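PDB 4I1D: ABC transporter substrate-binding protein from Bradyrhizobium japonicum, which probably binds small solutes, perhaps polyamines, in the periplasm for an ABC importer, and holds D-malate in its pocket in this crystal. Local coordinates for residues A[162-167]-A[303-308]; A[227-232]-A[299-304]; A[258-263]-A[277-282]. All blocks are in the same frame, centred on the assembly; numbering follows the deposited sequence.

Interaction 1 (A[162-167]-A[303-308]); sequences YPLDVD and YAWWSS. With SO4 (sulfate ion), chain H.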
ATOM      1  N   TYR A 162     -14.727 -17.350 -35.808  1.00 57.02           N
ATOM      2  CA  TYR A 162     -15.631 -16.424 -35.126  1.00 56.01           C
ATOM      3  C   TYR A 162     -17.076 -16.929 -35.088  1.00 57.89           C
ATOM      4  O   TYR A 162     -17.536 -17.576 -36.025  1.00 64.68           O
ATOM      5  CB  TYR A 162     -15.535 -15.023 -35.759  1.00 55.44           C
ATOM      6  CG  TYR A 162     -14.144 -14.423 -35.679  1.00 51.90           C
ATOM      7  CD1 TYR A 162     -13.703 -13.796 -34.520  1.00 52.00           C
ATOM      8  CD2 TYR A 162     -13.268 -14.493 -36.756  1.00 51.76           C
ATOM      9  CE1 TYR A 162     -12.432 -13.251 -34.431  1.00 54.35           C
ATOM     10  CE2 TYR A 162     -11.982 -13.946 -36.680  1.00 45.28           C
ATOM     11  CZ  TYR A 162     -11.572 -13.329 -35.516  1.00 49.35           C
ATOM     12  OH  TYR A 162     -10.308 -12.785 -35.430  1.00 49.85           O
ATOM     13  N   PRO A 163     -17.790 -16.667 -33.983  1.00 60.33           N
ATOM     14  CA  PRO A 163     -17.308 -16.021 -32.754  1.00 52.29           C
ATOM     15  C   PRO A 163     -16.322 -16.916 -32.007  1.00 48.32           C
ATOM     16  O   PRO A 163     -16.499 -18.129 -32.019  1.00 55.87           O
ATOM     17  CB  PRO A 163     -18.588 -15.846 -31.930  1.00 62.65           C
ATOM     18  CG  PRO A 163     -19.526 -16.926 -32.447  1.00 67.53           C
ATOM     19  CD  PRO A 163     -19.222 -17.024 -33.908  1.00 63.79           C
ATOM     20  N   LEU A 164     -15.298 -16.339 -31.378  1.00 49.04           N
ATOM     21  CA  LEU A 164     -14.240 -17.146 -30.773  1.00 47.51           C
ATOM     22  C   LEU A 164     -14.741 -17.956 -29.586  1.00 52.17           C
ATOM     23  O   LEU A 164     -15.473 -17.447 -28.746  1.00 55.16           O
ATOM     24  CB  LEU A 164     -13.055 -16.280 -30.331  1.00 46.23           C
ATOM     25  CG  LEU A 164     -12.284 -15.503 -31.405  1.00 45.41           C
ATOM     26  CD1 LEU A 164     -11.095 -14.790 -30.791  1.00 50.04           C
ATOM     27  CD2 LEU A 164     -11.823 -16.400 -32.550  1.00 47.12           C
ATOM     28  N   ASP A 165     -14.347 -19.226 -29.523  1.00 52.43           N
ATOM     29  CA  ASP A 165     -14.561 -20.021 -28.321  1.00 53.89           C
ATOM     30  C   ASP A 165     -13.443 -19.664 -27.341  1.00 54.76           C
ATOM     31  O   ASP A 165     -12.345 -20.237 -27.391  1.00 56.28           O
ATOM     32  CB  ASP A 165     -14.525 -21.511 -28.648  1.00 56.45           C
ATOM     33  CG  ASP A 165     -14.839 -22.394 -27.443  1.00 62.49           C
ATOM     34  OD1 ASP A 165     -14.776 -21.899 -26.294  1.00 64.53           O
ATOM     35  OD2 ASP A 165     -15.143 -23.593 -27.656  1.00 60.04           O
ATOM     36  N   VAL A 166     -13.731 -18.710 -26.457  1.00 53.47           N
ATOM     37  CA  VAL A 166     -12.703 -18.117 -25.601  1.00 55.12           C
ATOM     38  C   VAL A 166     -12.158 -19.066 -24.530  1.00 56.66           C
ATOM     39  O   VAL A 166     -10.940 -19.134 -24.336  1.00 62.37           O
ATOM     40  CB  VAL A 166     -13.153 -16.764 -24.996  1.00 54.44           C
ATOM     41  CG1 VAL A 166     -11.997 -16.108 -24.250  1.00 47.70           C
ATOM     42  CG2 VAL A 166     -13.624 -15.838 -26.105  1.00 50.84           C
ATOM     43  N   ASP A 167     -13.037 -19.804 -23.852  1.00 51.65           N
ATOM     44  CA  ASP A 167     -12.582 -20.825 -22.899  1.00 57.20           C
ATOM     45  C   ASP A 167     -11.591 -21.774 -23.568  1.00 57.24           C
ATOM     46  O   ASP A 167     -10.522 -22.049 -23.039  1.00 55.05           O
ATOM     47  CB  ASP A 167     -13.752 -21.648 -22.345  1.00 54.90           C
ATOM     48  CG  ASP A 167     -14.687 -20.831 -21.473  1.00 69.77           C
ATOM     49  OD1 ASP A 167     -14.411 -19.633 -21.246  1.00 69.95           O
ATOM     50  OD2 ASP A 167     -15.705 -21.394 -21.006  1.00 80.98           O
ATOM     51  N   TYR A 303     -13.032  -7.614 -36.712  1.00 39.96           N
ATOM     52  CA  TYR A 303     -13.110  -6.441 -35.850  1.00 46.32           C
ATOM     53  C   TYR A 303     -14.494  -6.247 -35.241  1.00 50.82           C
ATOM     54  O   TYR A 303     -14.617  -5.691 -34.157  1.00 51.81           O
ATOM     55  CB  TYR A 303     -12.628  -5.191 -36.605  1.00 46.59           C
ATOM     56  CG  TYR A 303     -11.166  -5.331 -36.910  1.00 51.13           C
ATOM     57  CD1 TYR A 303     -10.229  -5.318 -35.881  1.00 50.33           C
ATOM     58  CD2 TYR A 303     -10.721  -5.555 -38.207  1.00 46.51           C
ATOM     59  CE1 TYR A 303      -8.881  -5.480 -36.139  1.00 52.05           C
ATOM     60  CE2 TYR A 303      -9.381  -5.722 -38.476  1.00 48.83           C
ATOM     61  CZ  TYR A 303      -8.460  -5.682 -37.442  1.00 55.67           C
ATOM     62  OH  TYR A 303      -7.112  -5.845 -37.708  1.00 60.67           O
ATOM     63  N   ALA A 304     -15.525  -6.724 -35.929  1.00 48.32           N
ATOM     64  CA  ALA A 304     -16.865  -6.726 -35.360  1.00 56.84           C
ATOM     65  C   ALA A 304     -16.901  -7.602 -34.105  1.00 56.44           C
ATOM     66  O   ALA A 304     -17.525  -7.242 -33.114  1.00 62.04           O
ATOM     67  CB  ALA A 304     -17.894  -7.207 -36.384  1.00 59.50           C
ATOM     68  N   TRP A 305     -16.229  -8.746 -34.136  1.00 49.56           N
ATOM     69  CA  TRP A 305     -16.204  -9.594 -32.940  1.00 47.96           C
ATOM     70  C   TRP A 305     -15.388  -8.949 -31.817  1.00 55.61           C
ATOM     71  O   TRP A 305     -15.869  -8.853 -30.684  1.00 50.19           O
ATOM     72  CB  TRP A 305     -15.700 -11.017 -33.217  1.00 43.54           C
ATOM     73  CG  TRP A 305     -15.813 -11.901 -31.972  1.00 48.97           C
ATOM     74  CD1 TRP A 305     -16.898 -12.643 -31.582  1.00 43.78           C
ATOM     75  CD2 TRP A 305     -14.816 -12.088 -30.952  1.00 41.08           C
ATOM     76  NE1 TRP A 305     -16.632 -13.287 -30.392  1.00 51.91           N
ATOM     77  CE2 TRP A 305     -15.361 -12.962 -29.987  1.00 49.21           C
ATOM     78  CE3 TRP A 305     -13.517 -11.607 -30.767  1.00 48.35           C
ATOM     79  CZ2 TRP A 305     -14.654 -13.359 -28.855  1.00 54.08           C
ATOM     80  CZ3 TRP A 305     -12.811 -12.010 -29.639  1.00 49.88           C
ATOM     81  CH2 TRP A 305     -13.383 -12.878 -28.700  1.00 51.06           C
ATOM     82  N   TRP A 306     -14.173  -8.491 -32.136  1.00 47.24           N
ATOM     83  CA  TRP A 306     -13.293  -7.907 -31.121  1.00 47.48           C
ATOM     84  C   TRP A 306     -13.843  -6.649 -30.448  1.00 55.15           C
ATOM     85  O   TRP A 306     -13.540  -6.380 -29.282  1.00 57.37           O
ATOM     86  CB  TRP A 306     -11.890  -7.639 -31.680  1.00 40.29           C
ATOM     87  CG  TRP A 306     -11.053  -8.854 -31.631  1.00 42.86           C
ATOM     88  CD1 TRP A 306     -10.659  -9.618 -32.683  1.00 46.22           C
ATOM     89  CD2 TRP A 306     -10.538  -9.484 -30.455  1.00 44.91           C
ATOM     90  NE1 TRP A 306      -9.913 -10.688 -32.236  1.00 46.98           N
ATOM     91  CE2 TRP A 306      -9.827 -10.627 -30.870  1.00 49.98           C
ATOM     92  CE3 TRP A 306     -10.607  -9.192 -29.088  1.00 50.13           C
ATOM     93  CZ2 TRP A 306      -9.175 -11.472 -29.969  1.00 53.73           C
ATOM     94  CZ3 TRP A 306      -9.964 -10.040 -28.192  1.00 53.21           C
ATOM     95  CH2 TRP A 306      -9.259 -11.161 -28.638  1.00 53.20           C
ATOM     96  N   SER A 307     -14.644  -5.885 -31.182  1.00 50.94           N
ATOM     97  CA  SER A 307     -15.211  -4.643 -30.669  1.00 48.07           C
ATOM     98  C   SER A 307     -16.603  -4.845 -30.056  1.00 51.08           C
ATOM     99  O   SER A 307     -17.261  -3.886 -29.644  1.00 57.34           O
ATOM    100  CB  SER A 307     -15.293  -3.612 -31.798  1.00 52.51           C
ATOM    101  OG  SER A 307     -16.168  -4.060 -32.826  1.00 52.63           O
ATOM    102  N   SER A 308     -17.059  -6.089 -30.009  1.00 50.91           N
ATOM    103  CA  SER A 308     -18.355  -6.398 -29.420  1.00 49.91           C
ATOM    104  C   SER A 308     -18.169  -6.697 -27.927  1.00 57.18           C
ATOM    105  O   SER A 308     -17.041  -6.861 -27.464  1.00 54.34           O
ATOM    106  CB  SER A 308     -18.968  -7.614 -30.115  1.00 54.50           C
ATOM    107  OG  SER A 308     -18.307  -8.808 -29.709  1.00 52.70           O
TER
HETATM  108  S   SO4 H 404     -15.354  -7.436 -39.464  0.95120.68           S
HETATM  109  O1  SO4 H 404     -14.012  -7.532 -40.040  0.95116.87           O
HETATM  110  O2  SO4 H 404     -15.875  -6.091 -39.707  0.95117.04           O
HETATM  111  O3  SO4 H 404     -16.234  -8.449 -40.048  0.95115.75           O
HETATM  112  O4  SO4 H 404     -15.285  -7.679 -38.026  0.95126.84           O
HETATM  113  O   HOH W   1     -17.490 -15.466 -28.420  1.00 54.33           O
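Leu-164 lies over the indole of Trp-305, with its CG 3.9 Å from the centroid of the six-membered ring and only 8° off the ring normal, a CH-pi contact. From there CD1 reaches down to CZ3 of Trp-305 at 3.5 Å, while CB covers the neighbouring part of the ring, near CZ2. Val-166, in the first turn of helix 166-176, comes from another direction: its CG2 meets the ring edge, 3.8 Å from Trp-305 CZ2. At the five-membered end, Pro-163, which follows a cis peptide bond, sets its CB 3.6 Å from Trp-305 CD1. The Tyr-162 ring is inclined at 50° to the indole and presses CD1 against Trp-305 CB at 3.7 Å. Trp-305 can enter this setting because CG is anti to its backbone N (chi1 -175°), which swings the indole out from the short helix 303-306 toward 162-167, so that the contact joins this helix to the start of helix 166-176. Its CZ3 in turn sits over the centre of the Trp-306 ring. Tyr-162 OH approaches the edge of Trp-306, yet OH and NE1 do not bond each other; both bind Glu-148 OE1 of helix 146-153. Ala-310 and Ala-314 of helix 309-321 also touch Trp-305. One water, in the plane of the Trp-305 ring, accepts from NE1 at 3.1 Å and donates to Leu-164 O at 2.8 Å. With no direct hydrogen bond between the segments, the contact rests on apolar packing round a buried indole, whose single polar group is satisfied through water.

Interaction 2 (A[227-232]-A[299-304]); sequences ILQSTS and ALMSYA. With SO4 (sulfate ion), chain H.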
ATOM      1  N   ILE A 227      -2.680 -14.421 -39.127  1.00 45.20           N
ATOM      2  CA  ILE A 227      -3.859 -13.623 -38.820  1.00 44.05           C
ATOM      3  C   ILE A 227      -3.795 -12.289 -39.586  1.00 46.91           C
ATOM      4  O   ILE A 227      -2.941 -11.433 -39.317  1.00 43.07           O
ATOM      5  CB  ILE A 227      -4.008 -13.372 -37.310  1.00 47.08           C
ATOM      6  CG1 ILE A 227      -4.123 -14.693 -36.547  1.00 44.75           C
ATOM      7  CG2 ILE A 227      -5.227 -12.510 -37.046  1.00 50.76           C
ATOM      8  CD1 ILE A 227      -2.800 -15.372 -36.321  1.00 55.15           C
ATOM      9  N   LEU A 228      -4.695 -12.135 -40.554  1.00 47.27           N
ATOM     10  CA  LEU A 228      -4.692 -10.971 -41.440  1.00 44.60           C
ATOM     11  C   LEU A 228      -5.466  -9.819 -40.807  1.00 45.65           C
ATOM     12  O   LEU A 228      -6.649  -9.955 -40.474  1.00 44.34           O
ATOM     13  CB  LEU A 228      -5.291 -11.329 -42.799  1.00 44.02           C
ATOM     14  CG  LEU A 228      -5.349 -10.190 -43.813  1.00 44.88           C
ATOM     15  CD1 LEU A 228      -3.971  -9.519 -43.988  1.00 41.85           C
ATOM     16  CD2 LEU A 228      -5.870 -10.722 -45.126  1.00 43.21           C
ATOM     17  N   GLN A 229      -4.790  -8.690 -40.642  1.00 38.21           N
ATOM     18  CA  GLN A 229      -5.352  -7.556 -39.926  1.00 43.53           C
ATOM     19  C   GLN A 229      -5.166  -6.271 -40.718  1.00 49.24           C
ATOM     20  O   GLN A 229      -4.527  -6.280 -41.770  1.00 45.30           O
ATOM     21  CB  GLN A 229      -4.674  -7.431 -38.566  1.00 43.11           C
ATOM     22  CG  GLN A 229      -4.858  -8.668 -37.692  1.00 43.98           C
ATOM     23  CD  GLN A 229      -3.770  -8.787 -36.634  1.00 48.36           C
ATOM     24  OE1 GLN A 229      -2.896  -9.662 -36.707  1.00 50.70           O
ATOM     25  NE2 GLN A 229      -3.812  -7.899 -35.655  1.00 36.44           N
ATOM     26  N   SER A 230      -5.711  -5.168 -40.208  1.00 42.24           N
ATOM     27  CA  SER A 230      -5.596  -3.889 -40.901  1.00 48.61           C
ATOM     28  C   SER A 230      -5.699  -2.700 -39.957  1.00 44.61           C
ATOM     29  O   SER A 230      -6.329  -2.780 -38.898  1.00 45.37           O
ATOM     30  CB  SER A 230      -6.710  -3.766 -41.945  1.00 51.70           C
ATOM     31  OG  SER A 230      -7.965  -3.587 -41.306  1.00 50.17           O
ATOM     32  N   THR A 231      -5.098  -1.583 -40.354  1.00 44.96           N
ATOM     33  CA  THR A 231      -5.431  -0.302 -39.734  1.00 47.66           C
ATOM     34  C   THR A 231      -6.326   0.499 -40.681  1.00 49.73           C
ATOM     35  O   THR A 231      -6.394   0.219 -41.891  1.00 41.00           O
ATOM     36  CB  THR A 231      -4.183   0.532 -39.367  1.00 48.04           C
ATOM     37  OG1 THR A 231      -3.372   0.714 -40.531  1.00 43.14           O
ATOM     38  CG2 THR A 231      -3.361  -0.169 -38.267  1.00 44.44           C
ATOM     39  N   SER A 232      -7.021   1.479 -40.116  1.00 40.66           N
ATOM     40  CA  SER A 232      -7.896   2.359 -40.880  1.00 44.57           C
ATOM     41  C   SER A 232      -7.675   3.823 -40.471  1.00 50.23           C
ATOM     42  O   SER A 232      -7.197   4.110 -39.367  1.00 52.35           O
ATOM     43  CB  SER A 232      -9.375   1.982 -40.659  1.00 45.60           C
ATOM     44  OG  SER A 232      -9.643   0.665 -41.106  1.00 53.79           O
ATOM     45  N   ALA A 299      -6.360 -16.367 -41.418  1.00 46.32           N
ATOM     46  CA  ALA A 299      -7.566 -15.975 -40.714  1.00 51.18           C
ATOM     47  C   ALA A 299      -7.756 -14.468 -40.873  1.00 54.26           C
ATOM     48  O   ALA A 299      -6.865 -13.670 -40.562  1.00 50.51           O
ATOM     49  CB  ALA A 299      -7.467 -16.344 -39.253  1.00 53.86           C
ATOM     50  N   LEU A 300      -8.915 -14.076 -41.377  1.00 41.90           N
ATOM     51  CA  LEU A 300      -9.226 -12.674 -41.488  1.00 49.85           C
ATOM     52  C   LEU A 300      -9.812 -12.204 -40.162  1.00 50.95           C
ATOM     53  O   LEU A 300     -10.917 -12.600 -39.786  1.00 58.45           O
ATOM     54  CB  LEU A 300     -10.222 -12.458 -42.629  1.00 54.02           C
ATOM     55  CG  LEU A 300     -10.556 -10.999 -42.931  1.00 60.11           C
ATOM     56  CD1 LEU A 300      -9.292 -10.195 -43.310  1.00 55.52           C
ATOM     57  CD2 LEU A 300     -11.597 -10.943 -44.036  1.00 67.08           C
HETATM   58  N   MSE A 301      -9.073 -11.374 -39.443  1.00 53.38           N
HETATM   59  CA  MSE A 301      -9.555 -10.891 -38.150  1.00 54.88           C
HETATM   60  C   MSE A 301     -10.921 -10.215 -38.260  1.00 51.89           C
HETATM   61  O   MSE A 301     -11.132  -9.359 -39.123  1.00 53.62           O
HETATM   62  CB  MSE A 301      -8.559  -9.931 -37.503  1.00 49.59           C
HETATM   63  CG  MSE A 301      -9.116  -9.284 -36.230  1.00 56.46           C
HETATM   64 SE   MSE A 301      -7.715  -8.633 -35.038  0.68 53.01          SE
HETATM   65  CE  MSE A 301      -6.777 -10.328 -34.819  1.00 46.04           C
ATOM     66  N   SER A 302     -11.843 -10.611 -37.386  1.00 44.35           N
ATOM     67  CA  SER A 302     -13.154  -9.967 -37.279  1.00 46.35           C
ATOM     68  C   SER A 302     -13.138  -8.849 -36.236  1.00 49.01           C
ATOM     69  O   SER A 302     -13.211  -9.101 -35.026  1.00 54.33           O
ATOM     70  CB  SER A 302     -14.236 -11.001 -36.910  1.00 54.07           C
ATOM     71  OG  SER A 302     -15.498 -10.384 -36.711  1.00 50.86           O
ATOM     72  N   TYR A 303     -13.032  -7.614 -36.712  1.00 39.96           N
ATOM     73  CA  TYR A 303     -13.110  -6.441 -35.850  1.00 46.32           C
ATOM     74  C   TYR A 303     -14.494  -6.247 -35.241  1.00 50.82           C
ATOM     75  O   TYR A 303     -14.617  -5.691 -34.157  1.00 51.81           O
ATOM     76  CB  TYR A 303     -12.628  -5.191 -36.605  1.00 46.59           C
ATOM     77  CG  TYR A 303     -11.166  -5.331 -36.910  1.00 51.13           C
ATOM     78  CD1 TYR A 303     -10.229  -5.318 -35.881  1.00 50.33           C
ATOM     79  CD2 TYR A 303     -10.721  -5.555 -38.207  1.00 46.51           C
ATOM     80  CE1 TYR A 303      -8.881  -5.480 -36.139  1.00 52.05           C
ATOM     81  CE2 TYR A 303      -9.381  -5.722 -38.476  1.00 48.83           C
ATOM     82  CZ  TYR A 303      -8.460  -5.682 -37.442  1.00 55.67           C
ATOM     83  OH  TYR A 303      -7.112  -5.845 -37.708  1.00 60.67           O
ATOM     84  N   ALA A 304     -15.525  -6.724 -35.929  1.00 48.32           N
ATOM     85  CA  ALA A 304     -16.865  -6.726 -35.360  1.00 56.84           C
ATOM     86  C   ALA A 304     -16.901  -7.602 -34.105  1.00 56.44           C
ATOM     87  O   ALA A 304     -17.525  -7.242 -33.114  1.00 62.04           O
ATOM     88  CB  ALA A 304     -17.894  -7.207 -36.384  1.00 59.50           C
TER
HETATM   89  S   SO4 H 404     -15.354  -7.436 -39.464  0.95120.68           S
HETATM   90  O1  SO4 H 404     -14.012  -7.532 -40.040  0.95116.87           O
HETATM   91  O2  SO4 H 404     -15.875  -6.091 -39.707  0.95117.04           O
HETATM   92  O3  SO4 H 404     -16.234  -8.449 -40.048  0.95115.75           O
HETATM   93  O4  SO4 H 404     -15.285  -7.679 -38.026  0.95126.84           O
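A short parallel beta pairing joins strand 219-235, a long strand of the central sheet of this type of periplasmic binding protein, to the brief strand 299-300. Leu-228 uses both backbone polar atoms: its N donates to Ala-299 O at 2.7 Å, and its O accepts from Met-301 N at 3.0 Å. Ile-227 and Ala-299 occupy one face of the sheet, Leu-228 and Leu-300 the other, where Leu-228 CD2 meets Leu-300 CD1 at 3.9 Å. Beyond Met-301 the segment 299-304 turns into helix 303-306, N-capped by Ser-302, and a side chain takes over the bonding. The Tyr-303 hydroxyl accepts from Ser-230 N at 2.9 Å in a nearly straight bond (164°), with CB of Gln-229 at the ring edge and CG of Met-301 over one face. A phenylalanine in place of Tyr-303 would probably leave Ser-230 N without this acceptor on the buried strand. Ser-230 OG turns instead to Thr-64 of helix 64-72. Met-301, present as selenomethionine, extends with CG anti to N (chi1 173°) and then bends at its end, bringing CE to a tight 3.5 Å from Ile-227 CG2.

Interaction 3 (A[258-263]-A[277-282]); sequences QANLPL and TNVIKP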
ATOM      1  N   GLN A 258      -1.792   4.416 -52.748  1.00 55.68           N
ATOM      2  CA  GLN A 258      -1.906   3.162 -52.030  1.00 48.51           C
ATOM      3  C   GLN A 258      -1.018   2.067 -52.620  1.00 51.97           C
ATOM      4  O   GLN A 258      -0.343   1.355 -51.886  1.00 54.46           O
ATOM      5  CB  GLN A 258      -3.369   2.717 -52.021  1.00 50.96           C
ATOM      6  CG  GLN A 258      -4.222   3.450 -50.989  1.00 48.09           C
ATOM      7  CD  GLN A 258      -4.197   2.754 -49.646  1.00 53.59           C
ATOM      8  OE1 GLN A 258      -4.383   1.538 -49.571  1.00 55.56           O
ATOM      9  NE2 GLN A 258      -3.954   3.515 -48.577  1.00 54.76           N
ATOM     10  N   ALA A 259      -1.024   1.926 -53.943  1.00 50.56           N
ATOM     11  CA  ALA A 259      -0.192   0.925 -54.594  1.00 59.30           C
ATOM     12  C   ALA A 259       1.289   1.201 -54.333  1.00 61.78           C
ATOM     13  O   ALA A 259       2.122   0.304 -54.439  1.00 62.31           O
ATOM     14  CB  ALA A 259      -0.486   0.851 -56.125  1.00 45.36           C
ATOM     15  N   ASN A 260       1.619   2.441 -53.986  1.00 56.89           N
ATOM     16  CA  ASN A 260       3.015   2.789 -53.733  1.00 56.48           C
ATOM     17  C   ASN A 260       3.508   2.383 -52.349  1.00 53.16           C
ATOM     18  O   ASN A 260       4.714   2.275 -52.122  1.00 53.24           O
ATOM     19  CB  ASN A 260       3.275   4.275 -53.969  1.00 56.07           C
ATOM     20  CG  ASN A 260       3.731   4.561 -55.391  1.00 66.54           C
ATOM     21  OD1 ASN A 260       4.929   4.648 -55.669  1.00 70.95           O
ATOM     22  ND2 ASN A 260       2.775   4.699 -56.302  1.00 58.56           N
ATOM     23  N   LEU A 261       2.579   2.154 -51.428  1.00 47.35           N
ATOM     24  CA  LEU A 261       2.962   1.833 -50.051  1.00 55.76           C
ATOM     25  C   LEU A 261       3.803   0.553 -49.940  1.00 56.00           C
ATOM     26  O   LEU A 261       4.882   0.573 -49.342  1.00 52.82           O
ATOM     27  CB  LEU A 261       1.745   1.773 -49.122  1.00 45.73           C
ATOM     28  CG  LEU A 261       2.108   1.388 -47.690  1.00 50.93           C
ATOM     29  CD1 LEU A 261       3.087   2.388 -47.112  1.00 49.92           C
ATOM     30  CD2 LEU A 261       0.867   1.287 -46.820  1.00 50.72           C
ATOM     31  N   PRO A 262       3.314  -0.559 -50.518  1.00 58.09           N
ATOM     32  CA  PRO A 262       4.057  -1.830 -50.517  1.00 57.89           C
ATOM     33  C   PRO A 262       5.334  -1.785 -51.347  1.00 60.22           C
ATOM     34  O   PRO A 262       6.067  -2.770 -51.416  1.00 56.88           O
ATOM     35  CB  PRO A 262       3.069  -2.815 -51.146  1.00 61.67           C
ATOM     36  CG  PRO A 262       2.129  -1.972 -51.923  1.00 65.53           C
ATOM     37  CD  PRO A 262       1.986  -0.707 -51.132  1.00 56.86           C
ATOM     38  N   LEU A 263       5.602  -0.664 -51.998  1.00 58.48           N
ATOM     39  CA  LEU A 263       6.887  -0.524 -52.659  1.00 59.68           C
ATOM     40  C   LEU A 263       7.948  -0.218 -51.602  1.00 63.58           C
ATOM     41  O   LEU A 263       9.149  -0.347 -51.846  1.00 66.20           O
ATOM     42  CB  LEU A 263       6.840   0.574 -53.720  1.00 60.43           C
ATOM     43  CG  LEU A 263       5.960   0.293 -54.941  1.00 61.93           C
ATOM     44  CD1 LEU A 263       6.256   1.299 -56.052  1.00 58.37           C
ATOM     45  CD2 LEU A 263       6.202  -1.110 -55.438  1.00 62.31           C
ATOM     46  N   THR A 277      -3.518  -1.160 -60.541  1.00 68.24           N
ATOM     47  CA  THR A 277      -2.857   0.055 -61.033  1.00 68.12           C
ATOM     48  C   THR A 277      -1.610  -0.202 -61.869  1.00 71.66           C
ATOM     49  O   THR A 277      -1.181   0.667 -62.628  1.00 80.29           O
ATOM     50  CB  THR A 277      -2.445   0.999 -59.884  1.00 68.59           C
ATOM     51  OG1 THR A 277      -1.590   0.293 -58.979  1.00 67.06           O
ATOM     52  CG2 THR A 277      -3.663   1.510 -59.136  1.00 66.38           C
ATOM     53  N   ASN A 278      -1.012  -1.377 -61.713  1.00 74.57           N
ATOM     54  CA  ASN A 278       0.203  -1.699 -62.457  1.00 88.12           C
ATOM     55  C   ASN A 278       1.440  -0.965 -61.952  1.00 87.92           C
ATOM     56  O   ASN A 278       2.291  -0.562 -62.750  1.00 92.64           O
ATOM     57  CB  ASN A 278       0.018  -1.405 -63.950  1.00 98.97           C
ATOM     58  CG  ASN A 278       0.007  -2.661 -64.795  1.00108.69           C
ATOM     59  OD1 ASN A 278       1.028  -3.047 -65.362  1.00114.43           O
ATOM     60  ND2 ASN A 278      -1.153  -3.306 -64.886  1.00110.74           N
ATOM     61  N   VAL A 279       1.537  -0.776 -60.637  1.00 84.13           N
ATOM     62  CA  VAL A 279       2.760  -0.225 -60.055  1.00 83.57           C
ATOM     63  C   VAL A 279       3.467  -1.293 -59.239  1.00 77.51           C
ATOM     64  O   VAL A 279       4.687  -1.256 -59.080  1.00 83.64           O
ATOM     65  CB  VAL A 279       2.519   1.043 -59.193  1.00 80.56           C
ATOM     66  CG1 VAL A 279       1.178   1.675 -59.528  1.00 84.15           C
ATOM     67  CG2 VAL A 279       2.625   0.725 -57.712  1.00 69.22           C
ATOM     68  N   ILE A 280       2.690  -2.252 -58.743  1.00 70.81           N
ATOM     69  CA  ILE A 280       3.222  -3.388 -57.996  1.00 69.30           C
ATOM     70  C   ILE A 280       3.477  -4.583 -58.907  1.00 76.00           C
ATOM     71  O   ILE A 280       2.539  -5.177 -59.435  1.00 76.59           O
ATOM     72  CB  ILE A 280       2.248  -3.833 -56.899  1.00 67.56           C
ATOM     73  CG1 ILE A 280       1.834  -2.637 -56.035  1.00 65.30           C
ATOM     74  CG2 ILE A 280       2.876  -4.927 -56.043  1.00 68.58           C
ATOM     75  CD1 ILE A 280       0.735  -2.958 -55.036  1.00 57.74           C
ATOM     76  N   LYS A 281       4.747  -4.935 -59.085  1.00 77.52           N
ATOM     77  CA  LYS A 281       5.116  -6.090 -59.898  1.00 76.72           C
ATOM     78  C   LYS A 281       4.659  -7.392 -59.224  1.00 71.93           C
ATOM     79  O   LYS A 281       4.595  -7.468 -57.993  1.00 69.82           O
ATOM     80  CB  LYS A 281       6.629  -6.104 -60.142  1.00 85.08           C
ATOM     81  CG  LYS A 281       7.178  -4.797 -60.718  1.00102.47           C
ATOM     82  CD  LYS A 281       8.661  -4.904 -61.109  1.00115.94           C
ATOM     83  CE  LYS A 281       9.580  -4.129 -60.154  1.00119.68           C
ATOM     84  NZ  LYS A 281       9.727  -4.767 -58.805  1.00117.60           N
ATOM     85  N   PRO A 282       4.343  -8.419 -60.033  1.00 64.95           N
ATOM     86  CA  PRO A 282       3.840  -9.711 -59.542  1.00 66.56           C
ATOM     87  C   PRO A 282       4.717 -10.311 -58.438  1.00 70.32           C
ATOM     88  O   PRO A 282       4.189 -10.776 -57.424  1.00 70.67           O
ATOM     89  CB  PRO A 282       3.892 -10.604 -60.787  1.00 63.88           C
ATOM     90  CG  PRO A 282       3.869  -9.650 -61.948  1.00 64.24           C
ATOM     91  CD  PRO A 282       4.621  -8.449 -61.482  1.00 72.02           C
TER
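Ala-259 of helix 255-260 faces the irregular segment 277-282, part of the loop between strand 268-269 and helix 282-285, and receives three of its side chains. Val-279 comes closest to it among the apolar ones: its CG2 lies 3.5 Å from Ala-259 CB and 3.3 Å from Ala-259 O, a tight fit. The valine has an unusual first torsion, far from staggered (chi1 -19°), which suggests some strain in fitting its branches against the helix. Ile-280 is relaxed by comparison, with CG1 anti to the carbonyl carbon and the chain extended beyond it (chi2 173°); this carries CD1 past Ala-259 O to Pro-262 CG, 3.6 Å away, the two side chains crossing at about a right angle. Leu-263 packs on the same valine branch as Ala-259, its CD1 4.0 Å from Val-279 CG2 and its CD2 near Val-279 O. Thr-277 brings OG1 to 3.1 Å from Ala-259 CB, but that hydroxyl bonds to Ala-274 O. Asn-260 likewise spends its ND2 on Val-256 O, one helical turn back, and Pro-262 O binds Arg-284 NE. Because no hydrogen bond crosses between the segments and these polar groups pair with other residues, the loop is held against the helix by the close fit of aliphatic side chains.

Following the chain from the N terminus, 162-167 comes first, at the start of helix 166-176, and its pairing with 303-308 closes the longest loop, that of interaction 1. Strand segment 227-232 follows, and its partner 299-304 closes interaction 2 on the same stretch, sharing Tyr-303 and Ala-304. Interaction 3, between 258-263 and 277-282, is a short local closure nested inside both loops; it ties helix 255-260 to the loop leading into helix 282-285. Interactions 1 and 2 touch, chiefly where Tyr-162 packs on 300-302, so the chain from 299 to 308 ties the central sheet to the region round helix 166-176. Interaction 3 has its centre about 33 Å from that of interaction 1, across the centre of the chain.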